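Local coordinates for cellulase (Soil metagenome, PDB 5I2U), which probably hydrolyses the beta-1,4-glucosidic bonds of cellulose, as a halotolerant TIM-barrel enzyme of glycosyl hydrolase family 5, at residues Pro68-Lys73 and Val286-Glu291; Arg89-Leu94 and Asp128-Asn133; Tyr175-Ile180 and Asp209-Val214. One frame throughout, in Å; residues are numbered along the deposited sequence.

Contact 1 (Pro68-Lys73 and Val286-Glu291); sequences PRFYNK and VSDKNE. With GOL (glycerol), chain F.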
loop_
_atom_site.group_PDB
_atom_site.type_symbol
_atom_site.label_atom_id
_atom_site.label_comp_id
_atom_site.label_asym_id
_atom_site.label_seq_id
_atom_site.Cartn_x
_atom_site.Cartn_y
_atom_site.Cartn_z
ATOM N N PRO A 68 10.087 11.728 -7.041
ATOM C CA PRO A 68 9.585 11.360 -8.362
ATOM C C PRO A 68 10.552 10.583 -9.248
ATOM O O PRO A 68 10.094 9.899 -10.161
ATOM C CB PRO A 68 9.297 12.707 -9.012
ATOM C CG PRO A 68 10.298 13.627 -8.388
ATOM C CD PRO A 68 10.301 13.185 -6.939
ATOM N N ARG A 69 11.856 10.665 -9.002
ATOM C CA ARG A 69 12.837 9.993 -9.861
ATOM C C ARG A 69 12.675 8.467 -9.888
ATOM O O ARG A 69 12.956 7.822 -10.904
ATOM C CB ARG A 69 14.280 10.435 -9.520
ATOM C CG ARG A 69 14.953 9.801 -8.316
ATOM C CD ARG A 69 16.221 10.573 -7.933
ATOM N NE ARG A 69 16.986 9.910 -6.864
ATOM C CZ ARG A 69 17.946 8.994 -7.037
ATOM N NH1 ARG A 69 18.305 8.575 -8.254
ATOM N NH2 ARG A 69 18.565 8.484 -5.974
ATOM N N PHE A 70 12.157 7.892 -8.805
ATOM C CA PHE A 70 11.929 6.440 -8.756
ATOM C C PHE A 70 10.644 5.966 -9.437
ATOM O O PHE A 70 10.421 4.758 -9.550
ATOM C CB PHE A 70 11.961 5.955 -7.299
ATOM C CG PHE A 70 13.251 6.254 -6.601
ATOM C CD1 PHE A 70 14.426 5.624 -7.000
ATOM C CD2 PHE A 70 13.304 7.177 -5.572
ATOM C CE1 PHE A 70 15.637 5.913 -6.379
ATOM C CE2 PHE A 70 14.503 7.471 -4.949
ATOM C CZ PHE A 70 15.668 6.839 -5.346
ATOM N N TYR A 71 9.791 6.888 -9.872
ATOM C CA TYR A 71 8.551 6.526 -10.571
ATOM C C TYR A 71 8.890 6.347 -12.045
ATOM O O TYR A 71 8.641 7.221 -12.877
ATOM C CB TYR A 71 7.474 7.589 -10.354
ATOM C CG TYR A 71 6.802 7.496 -9.001
ATOM C CD1 TYR A 71 7.490 7.818 -7.827
ATOM C CD2 TYR A 71 5.482 7.081 -8.895
ATOM C CE1 TYR A 71 6.875 7.719 -6.582
ATOM C CE2 TYR A 71 4.865 6.979 -7.659
ATOM C CZ TYR A 71 5.565 7.290 -6.511
ATOM O OH TYR A 71 4.904 7.180 -5.307
ATOM N N ASN A 72 9.458 5.191 -12.349
ATOM C CA ASN A 72 9.810 4.820 -13.704
ATOM C C ASN A 72 9.755 3.298 -13.881
ATOM O O ASN A 72 9.722 2.552 -12.897
ATOM C CB ASN A 72 11.195 5.361 -14.041
ATOM C CG ASN A 72 12.300 4.700 -13.227
ATOM O OD1 ASN A 72 12.714 3.601 -13.538
ATOM N ND2 ASN A 72 12.793 5.385 -12.195
ATOM N N LYS A 73 9.773 2.845 -15.127
ATOM C CA LYS A 73 9.548 1.435 -15.419
ATOM C C LYS A 73 10.658 0.520 -14.918
ATOM O O LYS A 73 10.380 -0.612 -14.498
ATOM C CB LYS A 73 9.306 1.224 -16.907
ATOM C CG LYS A 73 8.059 1.948 -17.396
ATOM C CD LYS A 73 7.481 1.348 -18.662
ATOM C CE LYS A 73 6.159 2.018 -18.992
ATOM N NZ LYS A 73 5.534 1.438 -20.213
ATOM N N VAL A 286 10.737 3.393 -0.726
ATOM C CA VAL A 286 11.786 3.379 -1.752
ATOM C C VAL A 286 12.040 4.837 -2.099
ATOM O O VAL A 286 11.405 5.409 -2.988
ATOM C CB VAL A 286 11.379 2.591 -3.006
ATOM C CG1 VAL A 286 12.502 2.595 -4.019
ATOM C CG2 VAL A 286 10.987 1.161 -2.646
ATOM N N SER A 287 12.959 5.423 -1.354
ATOM C CA SER A 287 13.258 6.849 -1.395
ATOM C C SER A 287 14.660 7.050 -0.785
ATOM O O SER A 287 15.219 6.112 -0.210
ATOM C CB SER A 287 12.194 7.631 -0.601
ATOM O OG SER A 287 12.083 7.200 0.765
ATOM N N ASP A 288 15.201 8.265 -0.888
ATOM C CA ASP A 288 16.594 8.554 -0.518
ATOM C C ASP A 288 16.807 9.794 0.362
ATOM O O ASP A 288 17.857 10.410 0.354
ATOM C CB ASP A 288 17.480 8.614 -1.775
ATOM C CG ASP A 288 16.960 9.566 -2.843
ATOM O OD1 ASP A 288 15.914 10.210 -2.648
ATOM O OD2 ASP A 288 17.592 9.635 -3.931
ATOM N N LYS A 289 15.804 10.142 1.150
ATOM C CA LYS A 289 15.936 11.210 2.126
ATOM C C LYS A 289 16.870 10.708 3.236
ATOM O O LYS A 289 17.019 9.502 3.407
ATOM C CB LYS A 289 14.545 11.555 2.653
ATOM C CG LYS A 289 14.452 12.658 3.701
ATOM C CD LYS A 289 12.983 13.024 3.875
ATOM C CE LYS A 289 12.716 13.911 5.082
ATOM N NZ LYS A 289 11.256 14.171 5.235
ATOM N N ASN A 290 17.506 11.619 3.972
ATOM C CA ASN A 290 18.276 11.238 5.167
ATOM C C ASN A 290 17.371 10.913 6.349
ATOM O O ASN A 290 17.353 11.628 7.367
ATOM C CB ASN A 290 19.286 12.315 5.582
ATOM C CG ASN A 290 20.177 11.857 6.724
ATOM O OD1 ASN A 290 20.465 10.672 6.860
ATOM N ND2 ASN A 290 20.597 12.793 7.560
ATOM N N GLU A 291 16.646 9.812 6.213
ATOM C CA GLU A 291 15.731 9.309 7.243
ATOM C C GLU A 291 15.850 7.783 7.259
ATOM O O GLU A 291 16.133 7.154 6.224
ATOM C CB GLU A 291 14.280 9.741 6.951
ATOM C CG GLU A 291 13.721 9.137 5.661
ATOM C CD GLU A 291 12.372 9.670 5.218
ATOM O OE1 GLU A 291 11.657 10.306 6.019
ATOM O OE2 GLU A 291 12.047 9.440 4.031
HETATM C C1 GOL F . 15.330 13.099 -4.408
HETATM O O1 GOL F . 15.576 11.744 -4.828
HETATM C C2 GOL F . 16.369 13.465 -3.347
HETATM O O2 GOL F . 15.851 14.519 -2.519
HETATM C C3 GOL F . 17.717 13.818 -3.996
HETATM O O3 GOL F . 17.632 14.905 -4.943
#

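Contact 2 (Arg89-Leu94 and Asp128-Asn133); sequences RAAMGL and DFHAHN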
loop_
_atom_site.group_PDB
_atom_site.type_symbol
_atom_site.label_atom_id
_atom_site.label_comp_id
_atom_site.label_asym_id
_atom_site.label_seq_id
_atom_site.Cartn_x
_atom_site.Cartn_y
_atom_site.Cartn_z
ATOM N N ARG A 89 3.533 -0.230 -4.595
ATOM C CA ARG A 89 2.551 0.798 -4.247
ATOM C C ARG A 89 3.020 2.124 -4.786
ATOM O O ARG A 89 4.192 2.497 -4.602
ATOM C CB ARG A 89 2.346 0.829 -2.729
ATOM C CG ARG A 89 1.367 1.857 -2.177
ATOM C CD ARG A 89 1.196 1.556 -0.691
ATOM N NE ARG A 89 0.312 2.431 0.091
ATOM C CZ ARG A 89 0.691 3.366 0.972
ATOM N NH1 ARG A 89 1.979 3.683 1.163
ATOM N NH2 ARG A 89 -0.240 4.025 1.653
ATOM N N ALA A 90 2.109 2.800 -5.479
ATOM C CA ALA A 90 2.339 4.123 -6.041
ATOM C C ALA A 90 1.676 5.152 -5.135
ATOM O O ALA A 90 0.449 5.249 -5.091
ATOM C CB ALA A 90 1.776 4.203 -7.460
ATOM N N ALA A 91 2.497 5.918 -4.421
ATOM C CA ALA A 91 1.994 6.860 -3.442
ATOM C C ALA A 91 1.807 8.229 -4.083
ATOM O O ALA A 91 2.723 9.059 -4.089
ATOM C CB ALA A 91 2.936 6.929 -2.244
ATOM N N MET A 92 0.601 8.467 -4.597
ATOM C CA MET A 92 0.269 9.743 -5.213
ATOM C C MET A 92 -0.096 10.757 -4.144
ATOM O O MET A 92 -1.213 10.779 -3.643
ATOM C CB MET A 92 -0.857 9.591 -6.235
ATOM C CG MET A 92 -0.995 10.815 -7.126
ATOM S SD MET A 92 -2.431 10.724 -8.210
ATOM C CE MET A 92 -3.758 11.030 -7.046
ATOM N N GLY A 93 0.895 11.558 -3.765
ATOM C CA GLY A 93 0.754 12.659 -2.832
ATOM C C GLY A 93 -0.367 13.621 -3.106
ATOM O O GLY A 93 -0.464 14.177 -4.206
ATOM N N LEU A 94 -1.214 13.802 -2.092
ATOM C CA LEU A 94 -2.253 14.834 -2.092
ATOM C C LEU A 94 -1.933 15.981 -1.126
ATOM O O LEU A 94 -2.762 16.849 -0.933
ATOM C CB LEU A 94 -3.620 14.204 -1.764
ATOM C CG LEU A 94 -4.503 13.683 -2.914
ATOM C CD1 LEU A 94 -5.250 14.761 -3.689
ATOM C CD2 LEU A 94 -3.690 12.775 -3.831
ATOM N N ASP A 128 -2.452 4.488 -4.848
ATOM C CA ASP A 128 -2.671 5.052 -3.522
ATOM C C ASP A 128 -2.860 6.587 -3.587
ATOM O O ASP A 128 -1.970 7.333 -3.983
ATOM C CB ASP A 128 -1.540 4.601 -2.564
ATOM C CG ASP A 128 -1.349 5.520 -1.344
ATOM O OD1 ASP A 128 -2.334 6.064 -0.793
ATOM O OD2 ASP A 128 -0.176 5.675 -0.926
ATOM N N PHE A 129 -4.060 7.008 -3.186
ATOM C CA PHE A 129 -4.473 8.385 -3.078
ATOM C C PHE A 129 -3.926 8.819 -1.750
ATOM O O PHE A 129 -4.563 8.649 -0.710
ATOM C CB PHE A 129 -6.003 8.416 -3.118
ATOM C CG PHE A 129 -6.589 9.767 -3.316
ATOM C CD1 PHE A 129 -6.672 10.318 -4.590
ATOM C CD2 PHE A 129 -7.099 10.474 -2.228
ATOM C CE1 PHE A 129 -7.238 11.565 -4.779
ATOM C CE2 PHE A 129 -7.666 11.720 -2.402
ATOM C CZ PHE A 129 -7.735 12.271 -3.683
ATOM N N HIS A 130 -2.711 9.357 -1.795
ATOM C CA HIS A 130 -1.871 9.505 -0.624
ATOM C C HIS A 130 -2.183 10.813 0.119
ATOM O O HIS A 130 -1.428 11.795 0.066
ATOM C CB HIS A 130 -0.399 9.380 -1.022
ATOM C CG HIS A 130 0.506 9.001 0.109
ATOM N ND1 HIS A 130 0.752 7.692 0.464
ATOM C CD2 HIS A 130 1.249 9.760 0.940
ATOM C CE1 HIS A 130 1.598 7.661 1.474
ATOM N NE2 HIS A 130 1.913 8.906 1.785
ATOM N N ALA A 131 -3.317 10.786 0.813
ATOM C CA ALA A 131 -3.890 11.922 1.501
ATOM C C ALA A 131 -3.930 11.666 2.996
ATOM O O ALA A 131 -4.072 10.513 3.436
ATOM C CB ALA A 131 -5.313 12.144 1.007
ATOM N N HIS A 132 -3.805 12.748 3.760
ATOM C CA HIS A 132 -4.198 12.789 5.175
ATOM C C HIS A 132 -5.562 13.458 5.344
ATOM O O HIS A 132 -6.416 12.952 6.078
ATOM C CB HIS A 132 -3.180 13.555 6.019
ATOM C CG HIS A 132 -1.855 12.871 6.149
ATOM N ND1 HIS A 132 -1.716 11.610 6.692
ATOM C CD2 HIS A 132 -0.604 13.292 5.847
ATOM C CE1 HIS A 132 -0.436 11.278 6.697
ATOM N NE2 HIS A 132 0.259 12.280 6.193
ATOM N N ASN A 133 -5.749 14.600 4.684
ATOM C CA ASN A 133 -7.027 15.312 4.722
ATOM C C ASN A 133 -8.055 14.629 3.815
ATOM O O ASN A 133 -7.710 13.738 3.033
ATOM C CB ASN A 133 -6.845 16.782 4.343
ATOM C CG ASN A 133 -5.978 17.528 5.334
ATOM O OD1 ASN A 133 -6.404 17.795 6.458
ATOM N ND2 ASN A 133 -4.740 17.843 4.943
#

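Contact 3 (Tyr175-Ile180 and Asp209-Val214); sequences YSEEVI and DPIRDV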
loop_
_atom_site.group_PDB
_atom_site.type_symbol
_atom_site.label_atom_id
_atom_site.label_comp_id
_atom_site.label_asym_id
_atom_site.label_seq_id
_atom_site.Cartn_x
_atom_site.Cartn_y
_atom_site.Cartn_z
ATOM N N TYR A 175 -17.136 8.937 3.116
ATOM C CA TYR A 175 -16.174 9.136 2.032
ATOM C C TYR A 175 -15.934 7.845 1.268
ATOM O O TYR A 175 -15.939 7.819 0.031
ATOM C CB TYR A 175 -14.856 9.651 2.627
ATOM C CG TYR A 175 -13.625 9.691 1.723
ATOM C CD1 TYR A 175 -12.934 8.518 1.376
ATOM C CD2 TYR A 175 -13.115 10.901 1.271
ATOM C CE1 TYR A 175 -11.797 8.551 0.583
ATOM C CE2 TYR A 175 -11.969 10.945 0.473
ATOM C CZ TYR A 175 -11.308 9.767 0.136
ATOM O OH TYR A 175 -10.172 9.800 -0.652
ATOM N N SER A 176 -15.732 6.774 2.028
ATOM C CA SER A 176 -15.399 5.470 1.470
ATOM C C SER A 176 -16.558 4.843 0.701
ATOM O O SER A 176 -16.361 4.356 -0.413
ATOM C CB SER A 176 -14.914 4.533 2.576
ATOM O OG SER A 176 -13.687 5.014 3.073
ATOM N N GLU A 177 -17.750 4.850 1.302
ATOM C CA GLU A 177 -18.994 4.417 0.613
ATOM C C GLU A 177 -19.159 5.153 -0.721
ATOM O O GLU A 177 -19.387 4.531 -1.756
ATOM C CB GLU A 177 -20.238 4.649 1.493
ATOM C CG GLU A 177 -20.392 3.650 2.641
ATOM C CD GLU A 177 -21.339 4.100 3.758
ATOM O OE1 GLU A 177 -21.681 5.307 3.863
ATOM O OE2 GLU A 177 -21.742 3.226 4.557
ATOM N N GLU A 178 -18.987 6.472 -0.689
ATOM C CA GLU A 178 -19.166 7.297 -1.882
ATOM C C GLU A 178 -18.125 7.066 -2.984
ATOM O O GLU A 178 -18.480 7.010 -4.154
ATOM C CB GLU A 178 -19.231 8.774 -1.498
ATOM C CG GLU A 178 -20.540 9.144 -0.817
ATOM C CD GLU A 178 -20.631 10.611 -0.431
ATOM O OE1 GLU A 178 -19.872 11.434 -0.975
ATOM O OE2 GLU A 178 -21.481 10.934 0.426
ATOM N N VAL A 179 -16.859 6.900 -2.602
ATOM C CA VAL A 179 -15.787 6.607 -3.565
ATOM C C VAL A 179 -15.895 5.180 -4.085
ATOM O O VAL A 179 -15.724 4.940 -5.289
ATOM C CB VAL A 179 -14.386 6.864 -2.948
ATOM C CG1 VAL A 179 -13.276 6.405 -3.881
ATOM C CG2 VAL A 179 -14.216 8.348 -2.628
ATOM N N ILE A 180 -16.158 4.235 -3.180
ATOM C CA ILE A 180 -16.400 2.833 -3.574
ATOM C C ILE A 180 -17.544 2.751 -4.586
ATOM O O ILE A 180 -17.442 2.031 -5.589
ATOM C CB ILE A 180 -16.709 1.921 -2.351
ATOM C CG1 ILE A 180 -15.433 1.678 -1.527
ATOM C CG2 ILE A 180 -17.300 0.567 -2.771
ATOM C CD1 ILE A 180 -15.706 1.222 -0.106
ATOM N N ASP A 209 -18.663 -0.743 13.125
ATOM C CA ASP A 209 -19.476 -0.099 12.090
ATOM C C ASP A 209 -18.867 -0.295 10.667
ATOM O O ASP A 209 -18.440 0.672 10.024
ATOM C CB ASP A 209 -19.598 1.393 12.456
ATOM C CG ASP A 209 -20.510 2.187 11.521
ATOM O OD1 ASP A 209 -21.450 1.618 10.916
ATOM O OD2 ASP A 209 -20.297 3.411 11.425
ATOM N N PRO A 210 -18.841 -1.535 10.160
ATOM C CA PRO A 210 -18.229 -1.769 8.843
ATOM C C PRO A 210 -19.092 -1.329 7.675
ATOM O O PRO A 210 -20.298 -1.151 7.826
ATOM C CB PRO A 210 -18.046 -3.291 8.808
ATOM C CG PRO A 210 -19.143 -3.805 9.669
ATOM C CD PRO A 210 -19.260 -2.797 10.793
ATOM N N ILE A 211 -18.469 -1.209 6.506
ATOM C CA ILE A 211 -19.188 -0.935 5.262
ATOM C C ILE A 211 -19.893 -2.224 4.817
ATOM O O ILE A 211 -19.273 -3.280 4.736
ATOM C CB ILE A 211 -18.241 -0.450 4.141
ATOM C CG1 ILE A 211 -17.484 0.811 4.583
ATOM C CG2 ILE A 211 -19.013 -0.142 2.861
ATOM C CD1 ILE A 211 -16.300 1.166 3.709
ATOM N N ARG A 212 -21.180 -2.118 4.501
ATOM C CA ARG A 212 -22.016 -3.278 4.195
ATOM C C ARG A 212 -22.379 -3.314 2.722
ATOM O O ARG A 212 -22.244 -2.308 2.008
ATOM C CB ARG A 212 -23.279 -3.226 5.048
ATOM C CG ARG A 212 -22.993 -3.372 6.535
ATOM C CD ARG A 212 -24.168 -2.958 7.404
ATOM N NE ARG A 212 -23.925 -3.311 8.806
ATOM C CZ ARG A 212 -23.161 -2.626 9.664
ATOM N NH1 ARG A 212 -22.529 -1.502 9.301
ATOM N NH2 ARG A 212 -23.028 -3.070 10.911
ATOM N N ASP A 213 -22.831 -4.488 2.280
ATOM C CA ASP A 213 -23.257 -4.733 0.891
ATOM C C ASP A 213 -22.181 -4.345 -0.131
ATOM O O ASP A 213 -22.463 -3.721 -1.154
ATOM C CB ASP A 213 -24.575 -3.998 0.605
ATOM C CG ASP A 213 -25.655 -4.338 1.610
ATOM O OD1 ASP A 213 -26.122 -5.493 1.602
ATOM O OD2 ASP A 213 -26.032 -3.451 2.408
ATOM N N VAL A 214 -20.939 -4.690 0.180
ATOM C CA VAL A 214 -19.804 -4.389 -0.693
ATOM C C VAL A 214 -18.890 -5.612 -0.729
ATOM O O VAL A 214 -18.709 -6.283 0.285
ATOM C CB VAL A 214 -19.069 -3.073 -0.272
ATOM C CG1 VAL A 214 -20.027 -1.888 -0.331
ATOM C CG2 VAL A 214 -18.486 -3.134 1.138
#

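Contact 1 (Pro68-Lys73 and Val286-Glu291)
Arg-69 meets Asp-288 in a salt bridge to which a glycerol hydrogen-bonds on both sides. From CB, the Arg-69 side chain turns CG in between its backbone N and carbonyl carbon (chi1 80°), which sets CG about 4.0 Å above the plane of the Phe-70 ring, over its centre. CD continues past glycerol O1, and the chain stays extended to NE. NE has two acceptors: Asp-288 OD2 at 3.0 Å, a weak bond, and glycerol O1 at 3.1 Å. At the tip, NH2 gives the shorter bond to Asp-288 OD2, 2.5 Å (a doubtfully short length), in the guanidinium plane, on the anti side and 25° out of the carboxylate plane. OD2 thus takes both donors, the first weakly. NH1 turns elsewhere, to Ala-300 O. The other carboxylate oxygen, Asp-288 OD1, accepts from glycerol O1 at 2.7 Å. Alongside the pair, Phe-70 sets CE2 against Ser-287 CA (3.8 Å) and CD2 against Val-286 O (3.7 Å). The contact ties loops following the first and last barrel strands, 57-61 and 281-286. Its chemistry is a charge pair beside a buried aromatic ring, with a polar edge able to hold a small hydroxyl compound, probably from the crystallisation liquor.

Contact 2 (Arg89-Leu94 and Asp128-Asn133)
Strand 89-93 runs parallel to strand 128-130, their short axes approaching to 4.7 Å and inclined at 35°, through the bonds Asp-128 N to Ala-90 O, Met-92 N to Asp-128 O, His-130 N to Met-92 O and, just past the strand, Leu-94 N to His-130 O. Arg-89, Asp-128 and His-130 form a polar cluster inside the barrel, with the Ala-91 methyl packed against it. With CG anti to the backbone N (chi1 179°) and an extended chain, Arg-89 brings its guanidinium flat against the Asp-128 carboxylate. OD2 of Asp-128 lies 3.0 Å above the guanidinium plane, so this salt bridge works by charge without a directed N-H. The same OD2 takes a straight hydrogen bond on its syn side from His-130 ND1 (2.6 Å, 170°), which fixes the imidazole's rotation. Arg-89 also pairs with Glu-159 and with Glu-250. A leucine in place of Arg-89 would probably leave Asp-128, Glu-159 and Glu-250 without their shared positive mate. On the outer face, Leu-94 CG sits over the Phe-129 ring, 3.8 Å from its centroid, and Met-92 CE touches Phe-129 CD1 at 3.9 Å. Helix 104-120 makes the beta-alpha-beta crossover between the two strands, helix 136-150 packs on Met-92 and Phe-129, and strand 57-61 hydrogen-bonds to Arg-89 along the far edge of strand 89-93.

Contact 3 (Tyr175-Ile180 and Asp209-Val214)
Ile-211 is the centre of this contact, lying on the side of the helical segment formed by Ser-176, Glu-177 and Ile-180. Ile-211 CA lies 7.1 Å from Glu-177 CA, close enough for a single side chain to bridge the gap. CG1 stands anti to the carbonyl carbon (chi1 -58°) and CD1 continues outward (chi2 166°), which carries CD1 toward the helix. There CD1 ends 3.8 Å from Ser-176 CB and 3.9 Å from Ile-180 CD1. The two isoleucines reach toward each other and meet tip to tip, methyl against methyl. The shorter branch, CG2, lies 4.0 Å from Glu-177 CG, and here the side chains slide past one another in opposite directions, so that Glu-177 offers its aliphatic part. Lys-173, one turn earlier on the same helix, also touches Ile-211.

Ile-180 has a second, looser neighbour: its CG2 is 4.4 Å from Val-214 CG1. Glu-177 carries its carboxylate past the apolar patch, where Lys-173 is a long and weak ion partner. The contact is held by van der Waals packing, and polar groups beside it are served elsewhere, Ser-176 OG by Val-172 O and Ile-211 N by Tyr-219 OH.

The packing joins helix 169-186, on the outside of the barrel, to the loop between helix 203-208 and strand 217-224. Ser-176 and Ile-180 also touch strand 192-194, so that they lie between loop and sheet. Tyr-175 and Val-179 turn to helix 136-150, which makes helix 169-186 the layer between its neighbouring helix and this loop.

How the contacts relate
Contact 2 is central, within the barrel. Its centre is 15 Å from that of contact 1, and they join where Tyr-71 OH lies 2.9 Å from Ala-91 N, a probable hydrogen bond. Toward contact 3, centres 19 Å apart, Phe-129 CD2 packs at 3.5 Å on Tyr-175 OH. Contacts 1 and 3 are on opposite sides of the chain's centre, about 16 Å apart at their nearest atoms. Contact 2 is probably near the active site, as TIM barrels keep theirs at strand C-terminal ends; the glycerol about 3 Å from the His-130 side chain, probably crystallisation liquor, may only mark a pocket. Contact 3 is peripheral, the Ile-180 side chain about 13 Å from the magnesium ion.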